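Local coordinates for fucoxanthin chlorophyll a/c-binding protein Lhcq10 (PDB 6L4U) that probably harvests light for photosynthesis in a diatom, holding chlorophyll a, chlorophyll c1 and fucoxanthin-type carotenoids between its membrane helices for energy transfer to a photosystem, at residues K41-I47 with I77-R81; A94-I99 with G216-L221. All blocks are in the same frame, centred on the assembly; numbering follows the deposited sequence.

Interaction 1: K41-I47 with I77-R81; sequences KDDLIAI and IGFLR. With CLA (chlorophyll a), chain B.
Lys41 lays its aliphatic chain crosswise against Ile77, Lys41 CD standing 3.9 Å from Ile77 CD1, while its ammonium group makes a weak hydrogen bond to Tyr57. Asp43, with CG anti to the backbone N (chi1 169°), brings its carboxylate within long range of Arg81. The resulting salt bridge is long, Asp43 OD1 to Arg81 NH2 3.9 Å, and the two planar groups stand nearly perpendicular at 87°, so the pair is a loose charge contact, not a coplanar bidentate one. Leu44 splits its two methyls: CD2 packs on Ile77 CD1 at 3.7 Å, CD1 on the Arg81 methylene CG at 3.7 Å. Leu44 CG also lies 3.4 Å from chlorophyll O1D. Here the short helix 42-51 and the long helix 73-102 of the chlorophyll a/b-binding fold, their segment axes 11.5 Å apart, jointly wall a chlorophyll a site, with the backbone of Leu80 meeting the macrocycle methyl CMA. One turn on, Ile47 sets CD1 over the centre of a guanidinium face, 3.5 Å from Arg81 CZ, and its CG2 near chlorophyll CED. A leucine in place of Arg81 would probably leave the Asp43 carboxylate without its distant counter-charge and Ile47 CD1 without the flat surface it covers.

Interaction 2: A94-I99 with G216-L221; sequences AFVGYI and GIMGFL. With A86 ((3S,3'S,5R,5'R,6S,6'R,8'R)-3,5'-dihydroxy-8-oxo-6',7'-didehydro-5,5',6,6',7,8-hexahydro-5,6-epoxy-beta,beta-caroten-3'- yl acetate), chain C.
Phe220 is the tightly packed centre of this contact, wedged against Tyr98 and Phe95 of the opposing helix. Phe220 CD2 sits over one face of the Tyr98 ring, 3.5 Å from Tyr98 CD1, and the ring centroids lie 4.7 Å apart with planes inclined by 30°, an offset stack. Phe220 CB adds a CH-pi contact to the same ring. Against Phe95 the planes are almost parallel (7°) but slid apart, so overlap is slight although Phe95 CE1 and Phe220 CE2 approach to 3.5 Å. Beside this cluster, Ile217, with CG1 anti to its backbone N (chi1 -162°), reaches CD1 to 3.4 Å from the Ala94 carbonyl O and 3.8 Å from Tyr98 CD2. Leu221 CD2 joins this buried packing, 3.9 Å from Tyr98 CE2. Gly216 permits the close approach of Phe95, since a CB there would be tight against the ring. The looser margin is Ile99, partly exposed, whose CG2 meets Phe220 CE2 at 4.3 Å. The fucoxanthin-type carotenoid runs alongside, its C5 3.6 Å from Ile217 CG2. Tyr98 OH is hydrogen-bonded to Gln224 NE2, beyond the segment. Cohesion between these two segments of the light-harvesting fold therefore rests on apolar packing with one offset stack, Tyr98 on Phe220, consistent with the apolar polyene lying beside Ile217.

Overall arrangement
Helix 73-102 joins the two contacts: it supplies 77-81 to interaction 1 and, further along, 94-99 to interaction 2. Their centres are 27 Å apart and their nearest atoms about 16 Å, so they do not touch. Both segments of interaction 1 precede both of interaction 2 in sequence. The partners differ, the short helix 42-51 in the first and the long helix 196-223 in the second. Interaction 1 is partly buried and includes one long salt bridge, whereas interaction 2 is buried and largely aromatic. One helix thus borders chlorophyll at one level, and carotenoid together with chlorophylls at the other, consistent with dense pigment packing in a light-harvesting protein.

Interaction 1: K41-I47 with I77-R81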
ATOM      1  N   LYS Z  41      96.145  32.243 -10.505  1.00 73.08           N
ATOM      2  CA  LYS Z  41      96.015  32.971 -11.763  1.00 73.08           C
ATOM      3  C   LYS Z  41      97.140  33.983 -11.900  1.00 73.08           C
ATOM      4  O   LYS Z  41      97.767  34.091 -12.954  1.00 73.08           O
ATOM      5  CB  LYS Z  41      94.636  33.646 -11.848  1.00 73.08           C
ATOM      6  CG  LYS Z  41      94.348  34.413 -13.140  1.00 73.08           C
ATOM      7  CD  LYS Z  41      94.631  33.540 -14.341  1.00 73.08           C
ATOM      8  CE  LYS Z  41      94.391  34.207 -15.686  1.00 73.08           C
ATOM      9  NZ  LYS Z  41      93.634  33.418 -16.665  1.00 73.08           N
ATOM     10  N   ASP Z  42      97.398  34.722 -10.820  1.00 72.61           N
ATOM     11  CA  ASP Z  42      98.558  35.602 -10.798  1.00 72.61           C
ATOM     12  C   ASP Z  42      99.858  34.812 -10.776  1.00 72.61           C
ATOM     13  O   ASP Z  42     100.882  35.298 -11.272  1.00 72.61           O
ATOM     14  CB  ASP Z  42      98.474  36.557  -9.604  1.00 72.61           C
ATOM     15  CG  ASP Z  42      98.257  35.833  -8.284  1.00 72.61           C
ATOM     16  OD1 ASP Z  42      98.042  34.601  -8.292  1.00 72.61           O
ATOM     17  OD2 ASP Z  42      98.303  36.503  -7.230  1.00 72.61           O
ATOM     18  N   ASP Z  43      99.838  33.584 -10.246  1.00 69.53           N
ATOM     19  CA  ASP Z  43     101.100  32.873 -10.176  1.00 69.53           C
ATOM     20  C   ASP Z  43     101.252  32.017 -11.435  1.00 69.53           C
ATOM     21  O   ASP Z  43     102.379  31.743 -11.862  1.00 69.53           O
ATOM     22  CB  ASP Z  43     101.169  32.124  -8.822  1.00 69.53           C
ATOM     23  CG  ASP Z  43     102.309  31.126  -8.705  1.00 69.53           C
ATOM     24  OD1 ASP Z  43     102.174  30.095  -8.015  1.00 69.53           O
ATOM     25  OD2 ASP Z  43     103.388  31.432  -9.251  1.00 69.53           O
ATOM     26  N   LEU Z  44     100.133  31.701 -12.107  1.00 70.90           N
ATOM     27  CA  LEU Z  44     100.186  30.966 -13.371  1.00 70.90           C
ATOM     28  C   LEU Z  44     100.809  31.797 -14.487  1.00 70.90           C
ATOM     29  O   LEU Z  44     101.501  31.247 -15.354  1.00 70.90           O
ATOM     30  CB  LEU Z  44      98.784  30.509 -13.781  1.00 70.90           C
ATOM     31  CG  LEU Z  44      98.739  29.515 -14.944  1.00 70.90           C
ATOM     32  CD1 LEU Z  44      99.356  28.203 -14.518  1.00 70.90           C
ATOM     33  CD2 LEU Z  44      97.338  29.300 -15.473  1.00 70.90           C
ATOM     34  N   ILE Z  45     100.577  33.113 -14.485  1.00 70.56           N
ATOM     35  CA  ILE Z  45     101.264  33.976 -15.439  1.00 70.56           C
ATOM     36  C   ILE Z  45     102.750  34.060 -15.103  1.00 70.56           C
ATOM     37  O   ILE Z  45     103.607  34.055 -15.997  1.00 70.56           O
ATOM     38  CB  ILE Z  45     100.613  35.377 -15.514  1.00 70.56           C
ATOM     39  CG1 ILE Z  45      99.164  35.317 -15.996  1.00 70.56           C
ATOM     40  CG2 ILE Z  45     101.346  36.313 -16.442  1.00 70.56           C
ATOM     41  CD1 ILE Z  45      98.274  36.371 -15.412  1.00 70.56           C
ATOM     42  N   ALA Z  46     103.082  34.084 -13.809  1.00 67.11           N
ATOM     43  CA  ALA Z  46     104.479  34.151 -13.393  1.00 67.11           C
ATOM     44  C   ALA Z  46     105.228  32.855 -13.661  1.00 67.11           C
ATOM     45  O   ALA Z  46     106.459  32.870 -13.755  1.00 67.11           O
ATOM     46  CB  ALA Z  46     104.568  34.503 -11.907  1.00 67.11           C
ATOM     47  N   ILE Z  47     104.515  31.743 -13.808  1.00 67.76           N
ATOM     48  CA  ILE Z  47     105.180  30.478 -14.070  1.00 67.76           C
ATOM     49  C   ILE Z  47     105.509  30.397 -15.560  1.00 67.76           C
ATOM     50  O   ILE Z  47     106.637  30.094 -15.960  1.00 67.76           O
ATOM     51  CB  ILE Z  47     104.257  29.328 -13.642  1.00 67.76           C
ATOM     52  CG1 ILE Z  47     104.456  29.005 -12.176  1.00 67.76           C
ATOM     53  CG2 ILE Z  47     104.715  28.020 -14.311  1.00 67.76           C
ATOM     54  CD1 ILE Z  47     103.320  28.191 -11.619  1.00 67.76           C
ATOM     55  N   ILE Z  77      92.277  26.133 -11.279  1.00 70.00           N
ATOM     56  CA  ILE Z  77      93.555  26.468 -11.889  1.00 70.00           C
ATOM     57  C   ILE Z  77      94.670  25.614 -11.280  1.00 70.00           C
ATOM     58  O   ILE Z  77      95.746  25.492 -11.874  1.00 70.00           O
ATOM     59  CB  ILE Z  77      93.886  27.968 -11.729  1.00 70.00           C
ATOM     60  CG1 ILE Z  77      94.785  28.504 -12.835  1.00 70.00           C
ATOM     61  CG2 ILE Z  77      94.579  28.304 -10.447  1.00 70.00           C
ATOM     62  CD1 ILE Z  77      94.351  29.812 -13.355  1.00 70.00           C
ATOM     63  N   GLY Z  78      94.442  25.030 -10.097  1.00 69.44           N
ATOM     64  CA  GLY Z  78      95.341  24.012  -9.589  1.00 69.44           C
ATOM     65  C   GLY Z  78      95.009  22.640 -10.124  1.00 69.44           C
ATOM     66  O   GLY Z  78      95.878  21.765 -10.172  1.00 69.44           O
ATOM     67  N   PHE Z  79      93.752  22.427 -10.522  1.00 73.23           N
ATOM     68  CA  PHE Z  79      93.392  21.212 -11.241  1.00 73.23           C
ATOM     69  C   PHE Z  79      94.039  21.190 -12.618  1.00 73.23           C
ATOM     70  O   PHE Z  79      94.534  20.147 -13.060  1.00 73.23           O
ATOM     71  CB  PHE Z  79      91.867  21.106 -11.362  1.00 73.23           C
ATOM     72  CG  PHE Z  79      91.384  19.797 -11.929  1.00 73.23           C
ATOM     73  CD1 PHE Z  79      91.099  18.735 -11.093  1.00 73.23           C
ATOM     74  CD2 PHE Z  79      91.188  19.639 -13.297  1.00 73.23           C
ATOM     75  CE1 PHE Z  79      90.649  17.538 -11.606  1.00 73.23           C
ATOM     76  CE2 PHE Z  79      90.750  18.441 -13.814  1.00 73.23           C
ATOM     77  CZ  PHE Z  79      90.478  17.392 -12.970  1.00 73.23           C
ATOM     78  N   LEU Z  80      94.019  22.327 -13.318  1.00 73.25           N
ATOM     79  CA  LEU Z  80      94.614  22.396 -14.647  1.00 73.25           C
ATOM     80  C   LEU Z  80      96.129  22.281 -14.588  1.00 73.25           C
ATOM     81  O   LEU Z  80      96.743  21.727 -15.507  1.00 73.25           O
ATOM     82  CB  LEU Z  80      94.220  23.698 -15.340  1.00 73.25           C
ATOM     83  CG  LEU Z  80      92.752  23.908 -15.699  1.00 73.25           C
ATOM     84  CD1 LEU Z  80      92.582  25.233 -16.417  1.00 73.25           C
ATOM     85  CD2 LEU Z  80      92.246  22.764 -16.539  1.00 73.25           C
ATOM     86  N   ARG Z  81      96.742  22.793 -13.521  1.00 70.59           N
ATOM     87  CA  ARG Z  81      98.183  22.653 -13.360  1.00 70.59           C
ATOM     88  C   ARG Z  81      98.566  21.216 -13.041  1.00 70.59           C
ATOM     89  O   ARG Z  81      99.568  20.714 -13.559  1.00 70.59           O
ATOM     90  CB  ARG Z  81      98.683  23.586 -12.265  1.00 70.59           C
ATOM     91  CG  ARG Z  81      98.893  25.003 -12.716  1.00 70.59           C
ATOM     92  CD  ARG Z  81      99.448  25.833 -11.585  1.00 70.59           C
ATOM     93  NE  ARG Z  81     100.745  25.332 -11.151  1.00 70.59           N
ATOM     94  CZ  ARG Z  81     101.366  25.729 -10.048  1.00 70.59           C
ATOM     95  NH1 ARG Z  81     102.547  25.219  -9.732  1.00 70.59           N
ATOM     96  NH2 ARG Z  81     100.810  26.643  -9.266  1.00 70.59           N
TER
HETATM   97 MG   CLA B 302      99.430  23.616 -21.473  1.00 83.37          MG
HETATM   98  CHA CLA B 302      99.407  26.928 -20.469  1.00 83.37           C
HETATM   99  CHB CLA B 302      96.986  23.011 -19.227  1.00 83.37           C
HETATM  100  CHC CLA B 302      99.251  20.480 -22.734  1.00 83.37           C
HETATM  101  CHD CLA B 302     101.746  24.573 -24.190  1.00 83.37           C
HETATM  102  NA  CLA B 302      98.353  24.755 -20.120  1.00 83.37           N
HETATM  103  C1A CLA B 302      98.465  25.985 -19.779  1.00 83.37           C
HETATM  104  C2A CLA B 302      97.556  26.456 -18.668  1.00 83.37           C
HETATM  105  C3A CLA B 302      96.860  25.175 -18.271  1.00 83.37           C
HETATM  106  C4A CLA B 302      97.448  24.252 -19.280  1.00 83.37           C
HETATM  107  CMA CLA B 302      97.384  24.749 -16.909  1.00 83.37           C
HETATM  108  CAA CLA B 302      96.457  27.429 -19.157  1.00 83.37           C
HETATM  109  CBA CLA B 302      95.308  26.876 -20.016  1.00 83.37           C
HETATM  110  CGA CLA B 302      95.729  26.550 -21.434  1.00 83.37           C
HETATM  111  O1A CLA B 302      96.063  27.423 -22.212  1.00 83.37           O
HETATM  112  O2A CLA B 302      95.804  25.174 -21.889  1.00 83.37           O
HETATM  113  NB  CLA B 302      98.260  21.999 -21.055  1.00 83.37           N
HETATM  114  C1B CLA B 302      97.376  21.884 -20.071  1.00 83.37           C
HETATM  115  C2B CLA B 302      96.809  20.530 -19.868  1.00 83.37           C
HETATM  116  C3B CLA B 302      97.503  19.770 -20.927  1.00 83.37           C
HETATM  117  C4B CLA B 302      98.364  20.784 -21.599  1.00 83.37           C
HETATM  118  CMB CLA B 302      95.804  20.056 -18.857  1.00 83.37           C
HETATM  119  CAB CLA B 302      97.358  18.333 -21.253  1.00 83.37           C
HETATM  120  CBB CLA B 302      96.740  17.953 -22.349  1.00 83.37           C
HETATM  121  NC  CLA B 302     100.296  22.750 -23.126  1.00 83.37           N
HETATM  122  C1C CLA B 302     100.123  21.448 -23.432  1.00 83.37           C
HETATM  123  C2C CLA B 302     100.910  20.986 -24.603  1.00 83.37           C
HETATM  124  C3C CLA B 302     101.638  22.194 -25.023  1.00 83.37           C
HETATM  125  C4C CLA B 302     101.184  23.213 -24.044  1.00 83.37           C
HETATM  126  CMC CLA B 302     100.968  19.623 -25.230  1.00 83.37           C
HETATM  127  CAC CLA B 302     102.599  22.349 -26.173  1.00 83.37           C
HETATM  128  CBC CLA B 302     101.761  22.794 -27.351  1.00 83.37           C
HETATM  129  ND  CLA B 302     100.334  25.263 -22.253  1.00 83.37           N
HETATM  130  C1D CLA B 302     101.321  25.600 -23.240  1.00 83.37           C
HETATM  131  C2D CLA B 302     101.824  26.997 -23.193  1.00 83.37           C
HETATM  132  C3D CLA B 302     101.037  27.511 -22.047  1.00 83.37           C
HETATM  133  C4D CLA B 302     100.240  26.476 -21.591  1.00 83.37           C
HETATM  134  CMD CLA B 302     102.808  27.847 -23.942  1.00 83.37           C
HETATM  135  CAD CLA B 302     100.767  28.707 -21.216  1.00 83.37           C
HETATM  136  OBD CLA B 302     101.331  29.853 -21.343  1.00 83.37           O
HETATM  137  CBD CLA B 302      99.766  28.351 -20.192  1.00 83.37           C
HETATM  138  CGD CLA B 302     100.430  28.444 -18.850  1.00 83.37           C
HETATM  139  O1D CLA B 302     100.052  29.271 -18.040  1.00 83.37           O
HETATM  140  O2D CLA B 302     101.515  27.552 -18.478  1.00 83.37           O
HETATM  141  CED CLA B 302     101.937  27.503 -17.115  1.00 83.37           C
HETATM  142  C1  CLA B 302      94.741  24.566 -22.618  1.00 83.37           C
HETATM  143  C2  CLA B 302      94.812  23.089 -22.324  1.00 83.37           C
HETATM  144  C3  CLA B 302      94.087  22.162 -22.965  1.00 83.37           C
HETATM  145  C4  CLA B 302      94.277  20.729 -22.572  1.00 83.37           C
HETATM  146  C5  CLA B 302      93.091  22.546 -24.034  1.00 83.37           C
HETATM  147  C6  CLA B 302      92.312  21.370 -24.613  1.00 83.37           C
HETATM  148  C7  CLA B 302      92.245  21.516 -26.126  1.00 83.37           C
HETATM  149  C8  CLA B 302      91.638  20.303 -26.817  1.00 83.37           C
HETATM  150  C9  CLA B 302      91.920  20.388 -28.314  1.00 83.37           C
HETATM  151  C10 CLA B 302      90.146  20.249 -26.498  1.00 83.37           C
HETATM  152  C11 CLA B 302      89.352  19.315 -27.410  1.00 83.37           C
HETATM  153  C12 CLA B 302      89.543  17.844 -27.062  1.00 83.37           C
HETATM  154  C13 CLA B 302      88.199  17.187 -26.787  1.00 83.37           C
HETATM  155  C14 CLA B 302      87.724  17.571 -25.391  1.00 83.37           C
HETATM  156  C15 CLA B 302      88.336  15.677 -26.961  1.00 83.37           C
HETATM  157  C16 CLA B 302      87.034  14.900 -26.786  1.00 83.37           C
HETATM  158  C17 CLA B 302      87.127  13.940 -25.602  1.00 83.37           C
HETATM  159  C18 CLA B 302      86.727  12.514 -25.960  1.00 83.37           C
HETATM  160  C19 CLA B 302      86.853  11.601 -24.748  1.00 83.37           C
HETATM  161  C20 CLA B 302      87.553  11.978 -27.122  1.00 83.37           C

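Interaction 2: A94-I99 with G216-L221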
ATOM      1  N   ALA Z  94     106.561   7.729 -20.853  1.00 79.33           N
ATOM      2  CA  ALA Z  94     106.110   6.935 -21.992  1.00 79.33           C
ATOM      3  C   ALA Z  94     107.081   7.025 -23.160  1.00 79.33           C
ATOM      4  O   ALA Z  94     107.191   6.076 -23.940  1.00 79.33           O
ATOM      5  CB  ALA Z  94     104.712   7.370 -22.430  1.00 79.33           C
ATOM      6  N   PHE Z  95     107.802   8.142 -23.287  1.00 82.61           N
ATOM      7  CA  PHE Z  95     108.719   8.310 -24.411  1.00 82.61           C
ATOM      8  C   PHE Z  95     109.989   7.479 -24.234  1.00 82.61           C
ATOM      9  O   PHE Z  95     110.433   6.815 -25.176  1.00 82.61           O
ATOM     10  CB  PHE Z  95     109.061   9.786 -24.590  1.00 82.61           C
ATOM     11  CG  PHE Z  95     109.780  10.082 -25.867  1.00 82.61           C
ATOM     12  CD1 PHE Z  95     109.083  10.204 -27.056  1.00 82.61           C
ATOM     13  CD2 PHE Z  95     111.158  10.224 -25.883  1.00 82.61           C
ATOM     14  CE1 PHE Z  95     109.744  10.473 -28.236  1.00 82.61           C
ATOM     15  CE2 PHE Z  95     111.826  10.486 -27.058  1.00 82.61           C
ATOM     16  CZ  PHE Z  95     111.117  10.609 -28.238  1.00 82.61           C
ATOM     17  N   VAL Z  96     110.626   7.565 -23.062  1.00 77.08           N
ATOM     18  CA  VAL Z  96     111.647   6.590 -22.662  1.00 77.08           C
ATOM     19  C   VAL Z  96     111.140   5.163 -22.690  1.00 77.08           C
ATOM     20  O   VAL Z  96     111.822   4.267 -23.204  1.00 77.08           O
ATOM     21  CB  VAL Z  96     112.242   6.972 -21.298  1.00 77.08           C
ATOM     22  CG1 VAL Z  96     113.352   6.060 -20.932  1.00 77.08           C
ATOM     23  CG2 VAL Z  96     113.004   8.274 -21.520  1.00 77.08           C
ATOM     24  N   GLY Z  97     109.948   4.921 -22.147  1.00 76.80           N
ATOM     25  CA  GLY Z  97     109.388   3.584 -22.174  1.00 76.80           C
ATOM     26  C   GLY Z  97     109.049   3.084 -23.562  1.00 76.80           C
ATOM     27  O   GLY Z  97     108.963   1.870 -23.765  1.00 76.80           O
ATOM     28  N   TYR Z  98     108.863   3.989 -24.523  1.00 77.64           N
ATOM     29  CA  TYR Z  98     108.649   3.558 -25.899  1.00 77.64           C
ATOM     30  C   TYR Z  98     109.940   3.038 -26.513  1.00 77.64           C
ATOM     31  O   TYR Z  98     109.980   1.919 -27.032  1.00 77.64           O
ATOM     32  CB  TYR Z  98     108.086   4.703 -26.737  1.00 77.64           C
ATOM     33  CG  TYR Z  98     107.368   4.254 -27.985  1.00 77.64           C
ATOM     34  CD1 TYR Z  98     108.062   4.031 -29.171  1.00 77.64           C
ATOM     35  CD2 TYR Z  98     105.994   4.050 -27.980  1.00 77.64           C
ATOM     36  CE1 TYR Z  98     107.407   3.628 -30.314  1.00 77.64           C
ATOM     37  CE2 TYR Z  98     105.332   3.642 -29.118  1.00 77.64           C
ATOM     38  CZ  TYR Z  98     106.044   3.433 -30.281  1.00 77.64           C
ATOM     39  OH  TYR Z  98     105.390   3.028 -31.417  1.00 77.64           O
ATOM     40  N   ILE Z  99     111.009   3.839 -26.454  1.00 75.12           N
ATOM     41  CA  ILE Z  99     112.241   3.508 -27.163  1.00 75.12           C
ATOM     42  C   ILE Z  99     112.967   2.337 -26.515  1.00 75.12           C
ATOM     43  O   ILE Z  99     113.771   1.667 -27.171  1.00 75.12           O
ATOM     44  CB  ILE Z  99     113.141   4.756 -27.264  1.00 75.12           C
ATOM     45  CG1 ILE Z  99     113.634   5.192 -25.883  1.00 75.12           C
ATOM     46  CG2 ILE Z  99     112.379   5.898 -27.914  1.00 75.12           C
ATOM     47  CD1 ILE Z  99     114.567   6.385 -25.913  1.00 75.12           C
ATOM     48  N   GLY Z 216     105.660  14.309 -28.163  1.00 72.72           N
ATOM     49  CA  GLY Z 216     106.580  13.277 -28.611  1.00 72.72           C
ATOM     50  C   GLY Z 216     105.950  11.897 -28.677  1.00 72.72           C
ATOM     51  O   GLY Z 216     106.087  11.190 -29.678  1.00 72.72           O
ATOM     52  N   ILE Z 217     105.246  11.496 -27.617  1.00 76.78           N
ATOM     53  CA  ILE Z 217     104.679  10.150 -27.590  1.00 76.78           C
ATOM     54  C   ILE Z 217     103.447  10.041 -28.481  1.00 76.78           C
ATOM     55  O   ILE Z 217     103.102   8.947 -28.940  1.00 76.78           O
ATOM     56  CB  ILE Z 217     104.389   9.729 -26.137  1.00 76.78           C
ATOM     57  CG1 ILE Z 217     104.236   8.210 -26.030  1.00 76.78           C
ATOM     58  CG2 ILE Z 217     103.173  10.442 -25.566  1.00 76.78           C
ATOM     59  CD1 ILE Z 217     105.455   7.451 -26.483  1.00 76.78           C
ATOM     60  N   MET Z 218     102.817  11.157 -28.793  1.00 80.22           N
ATOM     61  CA  MET Z 218     101.623  11.149 -29.608  1.00 80.22           C
ATOM     62  C   MET Z 218     102.009  11.117 -31.085  1.00 80.22           C
ATOM     63  O   MET Z 218     101.286  10.543 -31.906  1.00 80.22           O
ATOM     64  CB  MET Z 218     100.865  12.373 -29.122  1.00 80.22           C
ATOM     65  CG  MET Z 218      99.469  12.278 -28.665  1.00 80.22           C
ATOM     66  SD  MET Z 218      98.554  10.818 -28.110  1.00 80.22           S
ATOM     67  CE  MET Z 218      99.472   9.919 -26.879  1.00 80.22           C
ATOM     68  N   GLY Z 219     103.183  11.666 -31.418  1.00 74.83           N
ATOM     69  CA  GLY Z 219     103.709  11.552 -32.769  1.00 74.83           C
ATOM     70  C   GLY Z 219     104.123  10.141 -33.132  1.00 74.83           C
ATOM     71  O   GLY Z 219     104.122   9.775 -34.311  1.00 74.83           O
ATOM     72  N   PHE Z 220     104.491   9.336 -32.136  1.00 78.59           N
ATOM     73  CA  PHE Z 220     104.709   7.915 -32.381  1.00 78.59           C
ATOM     74  C   PHE Z 220     103.391   7.205 -32.641  1.00 78.59           C
ATOM     75  O   PHE Z 220     103.258   6.458 -33.619  1.00 78.59           O
ATOM     76  CB  PHE Z 220     105.423   7.279 -31.192  1.00 78.59           C
ATOM     77  CG  PHE Z 220     106.897   7.534 -31.160  1.00 78.59           C
ATOM     78  CD1 PHE Z 220     107.572   7.956 -32.293  1.00 78.59           C
ATOM     79  CD2 PHE Z 220     107.611   7.353 -29.988  1.00 78.59           C
ATOM     80  CE1 PHE Z 220     108.931   8.190 -32.254  1.00 78.59           C
ATOM     81  CE2 PHE Z 220     108.970   7.576 -29.948  1.00 78.59           C
ATOM     82  CZ  PHE Z 220     109.632   8.002 -31.081  1.00 78.59           C
ATOM     83  N   LEU Z 221     102.396   7.432 -31.778  1.00 77.28           N
ATOM     84  CA  LEU Z 221     101.168   6.663 -31.888  1.00 77.28           C
ATOM     85  C   LEU Z 221     100.257   7.155 -32.999  1.00 77.28           C
ATOM     86  O   LEU Z 221      99.343   6.426 -33.396  1.00 77.28           O
ATOM     87  CB  LEU Z 221     100.388   6.628 -30.574  1.00 77.28           C
ATOM     88  CG  LEU Z 221     101.211   6.152 -29.381  1.00 77.28           C
ATOM     89  CD1 LEU Z 221     100.580   6.523 -28.037  1.00 77.28           C
ATOM     90  CD2 LEU Z 221     101.637   4.714 -29.512  1.00 77.28           C
TER
HETATM   91  C   A86 C 315      99.509  15.762 -27.150  1.00 86.03           C
HETATM   92  O   A86 C 315     100.678   4.525 -21.294  1.00 86.03           O
HETATM   93  C1  A86 C 315      98.841  15.986 -25.761  1.00 86.03           C
HETATM   94  C10 A86 C 315     100.936   6.862 -22.754  1.00 86.03           C
HETATM   95  C11 A86 C 315     102.050   6.060 -22.293  1.00 86.03           C
HETATM   96  C12 A86 C 315     103.458   6.592 -22.219  1.00 86.03           C
HETATM   97  C13 A86 C 315     101.690   4.678 -21.875  1.00 86.03           C
HETATM   98  C14 A86 C 315     102.630   3.334 -22.207  1.00 86.03           C
HETATM   99  C15 A86 C 315     102.971   3.095 -23.720  1.00 86.03           C
HETATM  100  C16 A86 C 315     102.067   2.176 -24.531  1.00 86.03           C
HETATM  101  C17 A86 C 315     102.407   0.694 -24.397  1.00 86.03           C
HETATM  102  C18 A86 C 315     103.783   0.426 -24.786  1.00 86.03           C
HETATM  103  C19 A86 C 315     104.791   1.248 -23.911  1.00 86.03           C
HETATM  104  C2  A86 C 315      98.742  15.002 -24.759  1.00 86.03           C
HETATM  105  C20 A86 C 315     104.428   2.823 -23.918  1.00 86.03           C
HETATM  106  C21 A86 C 315     105.394   3.355 -22.790  1.00 86.03           C
HETATM  107  C22 A86 C 315     100.574   2.294 -24.111  1.00 86.03           C
HETATM  108  C23 A86 C 315     102.116   2.598 -25.992  1.00 86.03           C
HETATM  109  C24 A86 C 315      98.235  17.307 -25.382  1.00 86.03           C
HETATM  110  C25 A86 C 315      97.534  18.123 -26.299  1.00 86.03           C
HETATM  111  C26 A86 C 315      96.931  19.498 -25.656  1.00 86.03           C
HETATM  112  C27 A86 C 315      97.152  20.761 -26.236  1.00 86.03           C
HETATM  113  C28 A86 C 315      97.952  20.905 -27.474  1.00 86.03           C
HETATM  114  C29 A86 C 315      96.502  22.033 -25.506  1.00 86.03           C
HETATM  115  C3  A86 C 315      99.199  13.616 -24.838  1.00 86.03           C
HETATM  116  C30 A86 C 315      96.437  23.277 -26.263  1.00 86.03           C
HETATM  117  C31 A86 C 315      96.400  24.474 -27.040  1.00 86.03           C
HETATM  118  C32 A86 C 315      95.383  24.629 -28.203  1.00 86.03           C
HETATM  119  C33 A86 C 315      95.929  25.128 -29.560  1.00 86.03           C
HETATM  120  C34 A86 C 315      97.199  25.993 -29.501  1.00 86.03           C
HETATM  121  C35 A86 C 315      98.238  25.406 -28.530  1.00 86.03           C
HETATM  122  C36 A86 C 315      97.639  25.378 -27.118  1.00 86.03           C
HETATM  123  C37 A86 C 315      98.708  24.857 -26.136  1.00 86.03           C
HETATM  124  C38 A86 C 315      97.613  27.309 -31.468  1.00 86.03           C
HETATM  125  C39 A86 C 315      97.983  27.435 -32.973  1.00 86.03           C
HETATM  126  C4  A86 C 315      99.767  13.054 -23.689  1.00 86.03           C
HETATM  127  C40 A86 C 315      94.709  23.252 -28.451  1.00 86.03           C
HETATM  128  C41 A86 C 315      94.287  25.620 -27.737  1.00 86.03           C
HETATM  129  C5  A86 C 315     100.230  11.463 -23.716  1.00 86.03           C
HETATM  130  C6  A86 C 315      99.792  10.731 -22.604  1.00 86.03           C
HETATM  131  C7  A86 C 315      98.943  11.456 -21.468  1.00 86.03           C
HETATM  132  C8  A86 C 315     100.077   9.159 -22.442  1.00 86.03           C
HETATM  133  C9  A86 C 315     101.002   8.334 -23.219  1.00 86.03           C
HETATM  134  O1  A86 C 315     103.825   4.082 -24.414  1.00 86.03           O
HETATM  135  O2  A86 C 315     104.044  -0.950 -24.615  1.00 86.03           O
HETATM  136  O3  A86 C 315      97.292  26.683 -26.737  1.00 86.03           O
HETATM  137  O4  A86 C 315      97.775  26.051 -30.783  1.00 86.03           O
HETATM  138  O5  A86 C 315      97.198  28.242 -30.889  1.00 86.03           O